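Local structure of anti-sigma-I factor RsgI2 (Clostridium thermocellum, 4B9P) at residues 131-134 with 135-138; 154-158 with 159-163. The protein probably senses polysaccharide outside the cell through this C-terminal family 3 carbohydrate-binding module and in response releases the sigma factor SigI2, which it otherwise holds inactive. One frame throughout, in Å; residues are numbered along the deposited sequence.

Contact 1: residues 131-134 with 135-138; sequences YDQN and SDYS. With CA (calcium ion), chain B.
Gln-133 and Asp-136 close a type I beta turn just after the short strand 131-132, the amide N of Asp-136 donating to Gln-133 O at 3.0 Å. The turn folds Ser-135 and Asp-136 back on the residue before it, so that Asp-132 O, Ser-135 OG and Asp-136 OD1 all bind one calcium ion. Ser-135 OG sits between its own backbone N and carbonyl carbon (chi1 53°), a rotation that carries it 2.6 Å from the calcium. The same hydroxyl donates to Asp-132 OD1 at 2.7 Å, meeting the carboxylate on its anti lone pair, so metal and acceptor together fix its rotation. Asp-132 OD1 also takes a weak bond from the amide N of Ser-135; its carboxylate is thus a second-shell group that positions the serine, while its main chain supplies the metal ligand. Asp-136 turns its CG beside its own backbone N, anti to the carbonyl carbon (chi1 -59°), and divides its carboxylate between two tasks. OD1 binds the calcium at 2.4 Å, whereas OD2 accepts from two waters. One of these is itself a calcium ligand; the other also donates to Gln-133 OE1, at 2.9 Å, and so links the first and last residues of the turn through their side chains. The amide nitrogen of Gln-133 reaches instead to Thr-17 O. The positive ion probably offsets the negative charge gathered by the aspartates. Thr-49 and Asp-51, from a distant part of the chain, complete the protein ligands of this calcium site, a characteristic feature of family 3 carbohydrate-binding modules.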
ATOM      1  N   TYR A 131       9.181  -5.219 -12.480  1.00 16.22           N
ATOM      2  CA  TYR A 131       8.331  -6.132 -11.724  1.00 15.69           C
ATOM      3  C   TYR A 131       7.401  -6.904 -12.628  1.00 17.48           C
ATOM      4  O   TYR A 131       6.920  -6.369 -13.643  1.00 19.61           O
ATOM      5  CB  TYR A 131       7.445  -5.342 -10.815  1.00 16.95           C
ATOM      6  CG  TYR A 131       8.128  -4.660  -9.649  1.00 16.17           C
ATOM      7  CD1 TYR A 131       8.642  -5.396  -8.597  1.00 17.23           C
ATOM      8  CD2 TYR A 131       8.176  -3.280  -9.581  1.00 17.49           C
ATOM      9  CE1 TYR A 131       9.199  -4.753  -7.490  1.00 17.01           C
ATOM     10  CE2 TYR A 131       8.698  -2.630  -8.481  1.00 18.71           C
ATOM     11  CZ  TYR A 131       9.181  -3.371  -7.431  1.00 17.18           C
ATOM     12  OH  TYR A 131       9.714  -2.714  -6.336  1.00 19.19           O
ATOM     13  N   ASP A 132       7.041  -8.135 -12.209  1.00 16.25           N
ATOM     14  CA  ASP A 132       5.903  -8.856 -12.757  1.00 15.87           C
ATOM     15  C   ASP A 132       4.753  -8.700 -11.780  1.00 16.21           C
ATOM     16  O   ASP A 132       4.875  -9.149 -10.623  1.00 16.28           O
ATOM     17  CB  ASP A 132       6.273 -10.329 -12.920  1.00 16.60           C
ATOM     18  CG  ASP A 132       5.095 -11.152 -13.314  1.00 17.84           C
ATOM     19  OD1 ASP A 132       4.349 -11.668 -12.440  1.00 19.12           O
ATOM     20  OD2 ASP A 132       4.904 -11.319 -14.531  1.00 21.95           O
ATOM     21  N   GLN A 133       3.634  -8.100 -12.210  1.00 16.24           N
ATOM     22  CA  GLN A 133       2.556  -7.798 -11.251  1.00 16.06           C
ATOM     23  C   GLN A 133       1.584  -8.937 -11.030  1.00 16.22           C
ATOM     24  O   GLN A 133       0.942  -8.979  -9.999  1.00 16.97           O
ATOM     25  CB  GLN A 133       1.766  -6.555 -11.678  1.00 16.73           C
ATOM     26  CG  GLN A 133       2.630  -5.305 -11.782  1.00 17.89           C
ATOM     27  CD  GLN A 133       1.857  -4.037 -11.624  1.00 15.93           C
ATOM     28  OE1 GLN A 133       1.654  -3.597 -10.486  1.00 16.91           O
ATOM     29  NE2 GLN A 133       1.356  -3.473 -12.719  1.00 17.34           N
ATOM     30  N   ASN A 134       1.401  -9.828 -11.992  1.00 16.92           N
ATOM     31  CA  ASN A 134       0.383 -10.862 -11.787  1.00 18.92           C
ATOM     32  C   ASN A 134       0.811 -11.864 -10.714  1.00 18.61           C
ATOM     33  O   ASN A 134      -0.042 -12.579 -10.186  1.00 21.46           O
ATOM     34  CB  ASN A 134       0.109 -11.569 -13.108  1.00 23.06           C
ATOM     35  CG  ASN A 134      -0.615 -10.688 -14.087  1.00 28.99           C
ATOM     36  OD1 ASN A 134      -0.149 -10.459 -15.195  1.00 37.41           O
ATOM     37  ND2 ASN A 134      -1.747 -10.168 -13.670  1.00 27.19           N
ATOM     38  N   SER A 135       2.084 -11.845 -10.335  1.00 16.33           N
ATOM     39  CA  SER A 135       2.628 -12.646  -9.238  1.00 16.30           C
ATOM     40  C   SER A 135       2.491 -11.935  -7.882  1.00 15.40           C
ATOM     41  O   SER A 135       3.158 -12.322  -6.919  1.00 16.50           O
ATOM     42  CB  SER A 135       4.110 -12.966  -9.522  1.00 16.50           C
ATOM     43  OG  SER A 135       4.842 -11.771  -9.794  1.00 15.96           O
ATOM     44  N   ASP A 136       1.701 -10.859  -7.822  1.00 16.54           N
ATOM     45  CA  ASP A 136       1.588 -10.052  -6.601  1.00 16.29           C
ATOM     46  C   ASP A 136       0.212 -10.227  -5.980  1.00 15.57           C
ATOM     47  O   ASP A 136      -0.799  -9.847  -6.599  1.00 16.66           O
ATOM     48  CB  ASP A 136       1.829  -8.564  -6.891  1.00 15.33           C
ATOM     49  CG  ASP A 136       3.205  -8.298  -7.487  1.00 15.95           C
ATOM     50  OD1 ASP A 136       4.083  -9.189  -7.383  1.00 15.75           O
ATOM     51  OD2 ASP A 136       3.400  -7.163  -7.966  1.00 15.90           O
ATOM     52  N   TYR A 137       0.180 -10.729  -4.752  1.00 15.90           N
ATOM     53  CA  TYR A 137      -1.076 -11.014  -4.062  1.00 16.15           C
ATOM     54  C   TYR A 137      -2.036  -9.848  -4.095  1.00 16.41           C
ATOM     55  O   TYR A 137      -3.218 -10.036  -4.339  1.00 17.47           O
ATOM     56  CB  TYR A 137      -0.769 -11.431  -2.645  1.00 16.71           C
ATOM     57  CG  TYR A 137      -1.989 -11.721  -1.797  1.00 17.22           C
ATOM     58  CD1 TYR A 137      -2.633 -12.952  -1.898  1.00 18.86           C
ATOM     59  CD2 TYR A 137      -2.463 -10.804  -0.873  1.00 17.72           C
ATOM     60  CE1 TYR A 137      -3.714 -13.245  -1.099  1.00 20.39           C
ATOM     61  CE2 TYR A 137      -3.577 -11.089  -0.075  1.00 17.81           C
ATOM     62  CZ  TYR A 137      -4.176 -12.314  -0.181  1.00 20.20           C
ATOM     63  OH  TYR A 137      -5.272 -12.629   0.571  1.00 21.05           O
ATOM     64  N   SER A 138      -1.565  -8.645  -3.808  1.00 16.04           N
ATOM     65  CA  SER A 138      -2.475  -7.513  -3.681  1.00 16.35           C
ATOM     66  C   SER A 138      -2.878  -6.862  -4.991  1.00 16.12           C
ATOM     67  O   SER A 138      -3.734  -5.987  -4.976  1.00 17.15           O
ATOM     68  CB  SER A 138      -1.874  -6.449  -2.750  1.00 16.13           C
ATOM     69  OG  SER A 138      -1.714  -6.949  -1.432  1.00 16.98           O
TER
HETATM   70 CA    CA B1167       6.041  -9.819  -8.658  1.00 15.38          CA
HETATM   71  O   HOH W   1       1.565  -5.136  -8.062  1.00 17.33           O
HETATM   72  O   HOH W   2       5.996  -7.341  -8.641  1.00 17.00           O

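Contact 2: residues 154-158 with 159-163; sequences VYISG and TLYWG
Ile-156 and Tyr-161 pack side chain against side chain, crossing at about a right angle: Ile-156 CD1 lies over one face of the tyrosine ring, 4.0 Å from its centroid, in a CH-pi contact. Beyond Leu-160 along the chain, two successive amides, Tyr-161 N at 2.8 Å and Trp-162 N at 3.2 Å, donate to Val-154 O. This shared acceptor marks a classic bulge, which brings Tyr-161 to the same side as Ile-156. The packed end of the hairpin is here: Val-154 is buried, its CB 3.8 Å from Trp-162 CB, and both side chains rest on Ile-7 and Leu-9 of strand 7-13. With chi1 at 177°, the indole swings away from the valine, and its NE1 donates to Trp-149 O. Tyr-155 and Leu-160 meet on the other face of the hairpin, Leu-160 CD1 making an off-centre CH-pi contact, 3.6 Å from Tyr-155 CE2. Towards the turn the packing gives way to solvent, where Ser-157, Gly-158 and Thr-159 are exposed and a water bridges Ser-157 O and Thr-159 OG1. Two main-chain bonds between Ile-156 and Thr-159 close this end as a two-residue beta hairpin with a type I' turn, interrupted further down by the classic bulge.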
ATOM      1  N   VAL A 154      -5.221  -4.192   6.754  1.00 16.69           N
ATOM      2  CA  VAL A 154      -5.109  -3.004   7.606  1.00 17.22           C
ATOM      3  C   VAL A 154      -5.150  -3.447   9.058  1.00 17.72           C
ATOM      4  O   VAL A 154      -6.005  -4.265   9.431  1.00 18.51           O
ATOM      5  CB  VAL A 154      -6.240  -1.961   7.363  1.00 18.28           C
ATOM      6  CG1 VAL A 154      -5.985  -0.700   8.196  1.00 20.16           C
ATOM      7  CG2 VAL A 154      -6.394  -1.624   5.882  1.00 19.74           C
ATOM      8  N   TYR A 155      -4.201  -2.933   9.835  1.00 18.27           N
ATOM      9  CA  TYR A 155      -4.079  -3.252  11.261  1.00 18.89           C
ATOM     10  C   TYR A 155      -4.227  -1.971  12.069  1.00 19.33           C
ATOM     11  O   TYR A 155      -3.735  -0.913  11.664  1.00 20.20           O
ATOM     12  CB  TYR A 155      -2.699  -3.835  11.580  1.00 20.11           C
ATOM     13  CG  TYR A 155      -2.386  -4.961  10.655  1.00 19.49           C
ATOM     14  CD1 TYR A 155      -1.898  -4.695   9.380  1.00 20.37           C
ATOM     15  CD2 TYR A 155      -2.584  -6.276  11.026  1.00 21.58           C
ATOM     16  CE1 TYR A 155      -1.608  -5.693   8.491  1.00 21.87           C
ATOM     17  CE2 TYR A 155      -2.283  -7.327  10.091  1.00 23.66           C
ATOM     18  CZ  TYR A 155      -1.794  -6.999   8.821  1.00 22.64           C
ATOM     19  OH  TYR A 155      -1.482  -7.944   7.856  1.00 25.01           O
ATOM     20  N   ILE A 156      -4.914  -2.047  13.209  1.00 19.90           N
ATOM     21  CA  ILE A 156      -4.975  -0.940  14.135  1.00 21.14           C
ATOM     22  C   ILE A 156      -4.366  -1.465  15.433  1.00 22.07           C
ATOM     23  O   ILE A 156      -4.881  -2.430  16.026  1.00 22.69           O
ATOM     24  CB  ILE A 156      -6.405  -0.497  14.372  1.00 21.62           C
ATOM     25  CG1 ILE A 156      -7.116  -0.222  13.039  1.00 22.06           C
ATOM     26  CG2 ILE A 156      -6.433   0.719  15.234  1.00 24.44           C
ATOM     27  CD1 ILE A 156      -8.581   0.271  13.158  1.00 25.19           C
ATOM     28  N   SER A 157      -3.300  -0.813  15.889  1.00 22.53           N
ATOM     29  CA  SER A 157      -2.608  -1.229  17.103  1.00 24.81           C
ATOM     30  C   SER A 157      -2.258  -2.718  17.063  1.00 25.28           C
ATOM     31  O   SER A 157      -2.356  -3.421  18.088  1.00 28.43           O
ATOM     32  CB  SER A 157      -3.434  -0.899  18.346  1.00 26.49           C
ATOM     33  OG  SER A 157      -3.608   0.495  18.422  1.00 30.41           O
ATOM     34  N   GLY A 158      -1.873  -3.204  15.886  1.00 23.51           N
ATOM     35  CA  GLY A 158      -1.415  -4.569  15.725  1.00 25.63           C
ATOM     36  C   GLY A 158      -2.496  -5.593  15.452  1.00 25.31           C
ATOM     37  O   GLY A 158      -2.178  -6.737  15.132  1.00 28.00           O
ATOM     38  N   THR A 159      -3.762  -5.203  15.548  1.00 22.82           N
ATOM     39  CA  THR A 159      -4.865  -6.120  15.309  1.00 23.74           C
ATOM     40  C   THR A 159      -5.405  -5.974  13.890  1.00 21.74           C
ATOM     41  O   THR A 159      -5.656  -4.857  13.440  1.00 21.46           O
ATOM     42  CB  THR A 159      -6.006  -5.875  16.313  1.00 26.95           C
ATOM     43  OG1 THR A 159      -5.501  -6.128  17.621  1.00 30.25           O
ATOM     44  CG2 THR A 159      -7.137  -6.820  16.066  1.00 29.82           C
ATOM     45  N   LEU A 160      -5.594  -7.089  13.191  1.00 20.77           N
ATOM     46  CA  LEU A 160      -6.162  -7.059  11.841  1.00 21.37           C
ATOM     47  C   LEU A 160      -7.616  -6.555  11.851  1.00 21.60           C
ATOM     48  O   LEU A 160      -8.480  -7.169  12.476  1.00 24.34           O
ATOM     49  CB  LEU A 160      -6.082  -8.440  11.167  1.00 22.81           C
ATOM     50  CG  LEU A 160      -6.546  -8.539   9.724  1.00 23.56           C
ATOM     51  CD1 LEU A 160      -5.606  -7.822   8.788  1.00 23.77           C
ATOM     52  CD2 LEU A 160      -6.660 -10.047   9.331  1.00 27.09           C
ATOM     53  N   TYR A 161      -7.876  -5.437  11.164  1.00 20.34           N
ATOM     54  CA  TYR A 161      -9.233  -4.905  11.053  1.00 20.44           C
ATOM     55  C   TYR A 161      -9.798  -4.951   9.642  1.00 19.27           C
ATOM     56  O   TYR A 161     -10.971  -4.656   9.456  1.00 22.48           O
ATOM     57  CB  TYR A 161      -9.302  -3.456  11.559  1.00 22.82           C
ATOM     58  CG  TYR A 161      -9.664  -3.348  13.002  1.00 23.10           C
ATOM     59  CD1 TYR A 161      -8.702  -3.519  13.997  1.00 24.00           C
ATOM     60  CD2 TYR A 161     -10.982  -3.111  13.389  1.00 24.95           C
ATOM     61  CE1 TYR A 161      -9.038  -3.443  15.342  1.00 25.80           C
ATOM     62  CE2 TYR A 161     -11.331  -3.031  14.726  1.00 27.48           C
ATOM     63  CZ  TYR A 161     -10.366  -3.175  15.702  1.00 27.96           C
ATOM     64  OH  TYR A 161     -10.745  -3.113  17.019  1.00 33.99           O
ATOM     65  N   TRP A 162      -8.979  -5.296   8.649  1.00 18.99           N
ATOM     66  CA  TRP A 162      -9.475  -5.363   7.281  1.00 18.70           C
ATOM     67  C   TRP A 162      -8.610  -6.303   6.483  1.00 18.42           C
ATOM     68  O   TRP A 162      -7.391  -6.258   6.595  1.00 18.59           O
ATOM     69  CB  TRP A 162      -9.406  -3.977   6.598  1.00 17.81           C
ATOM     70  CG  TRP A 162      -9.846  -4.070   5.186  1.00 18.07           C
ATOM     71  CD1 TRP A 162      -9.056  -4.332   4.116  1.00 17.96           C
ATOM     72  CD2 TRP A 162     -11.185  -3.974   4.694  1.00 17.77           C
ATOM     73  NE1 TRP A 162      -9.817  -4.435   2.972  1.00 18.65           N
ATOM     74  CE2 TRP A 162     -11.127  -4.207   3.304  1.00 17.35           C
ATOM     75  CE3 TRP A 162     -12.419  -3.691   5.294  1.00 18.81           C
ATOM     76  CZ2 TRP A 162     -12.251  -4.169   2.504  1.00 20.00           C
ATOM     77  CZ3 TRP A 162     -13.549  -3.665   4.505  1.00 19.61           C
ATOM     78  CH2 TRP A 162     -13.467  -3.890   3.127  1.00 20.60           C
ATOM     79  N   GLY A 163      -9.238  -7.145   5.666  1.00 18.43           N
ATOM     80  CA  GLY A 163      -8.498  -7.835   4.641  1.00 18.74           C
ATOM     81  C   GLY A 163      -8.149  -9.258   4.992  1.00 19.89           C
ATOM     82  O   GLY A 163      -8.374  -9.748   6.102  1.00 22.23           O
TER
HETATM   83  O   HOH W   3      -4.994  -4.071  19.438  1.00 61.04           O

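In the fold
Contact 1 and contact 2 follow one another along the chain within the same carbohydrate-binding module, their centres 22 Å apart and their nearest atoms about 6 Å apart without touching. Contact 1 builds part of the calcium site, whereas contact 2 lies away from the annotated metal sites. Strand 42-48 connects them: it pairs with strand 152-156 of the hairpin, and its Tyr-47 bonds through its backbone to Ser-138 at the end of contact 1. A second tie runs from Tyr-137 OH to the backbone O of Ile-164, just beyond contact 2. The hairpin supplies the edge strand 159-162 of one five-stranded antiparallel sheet in the module's beta sandwich.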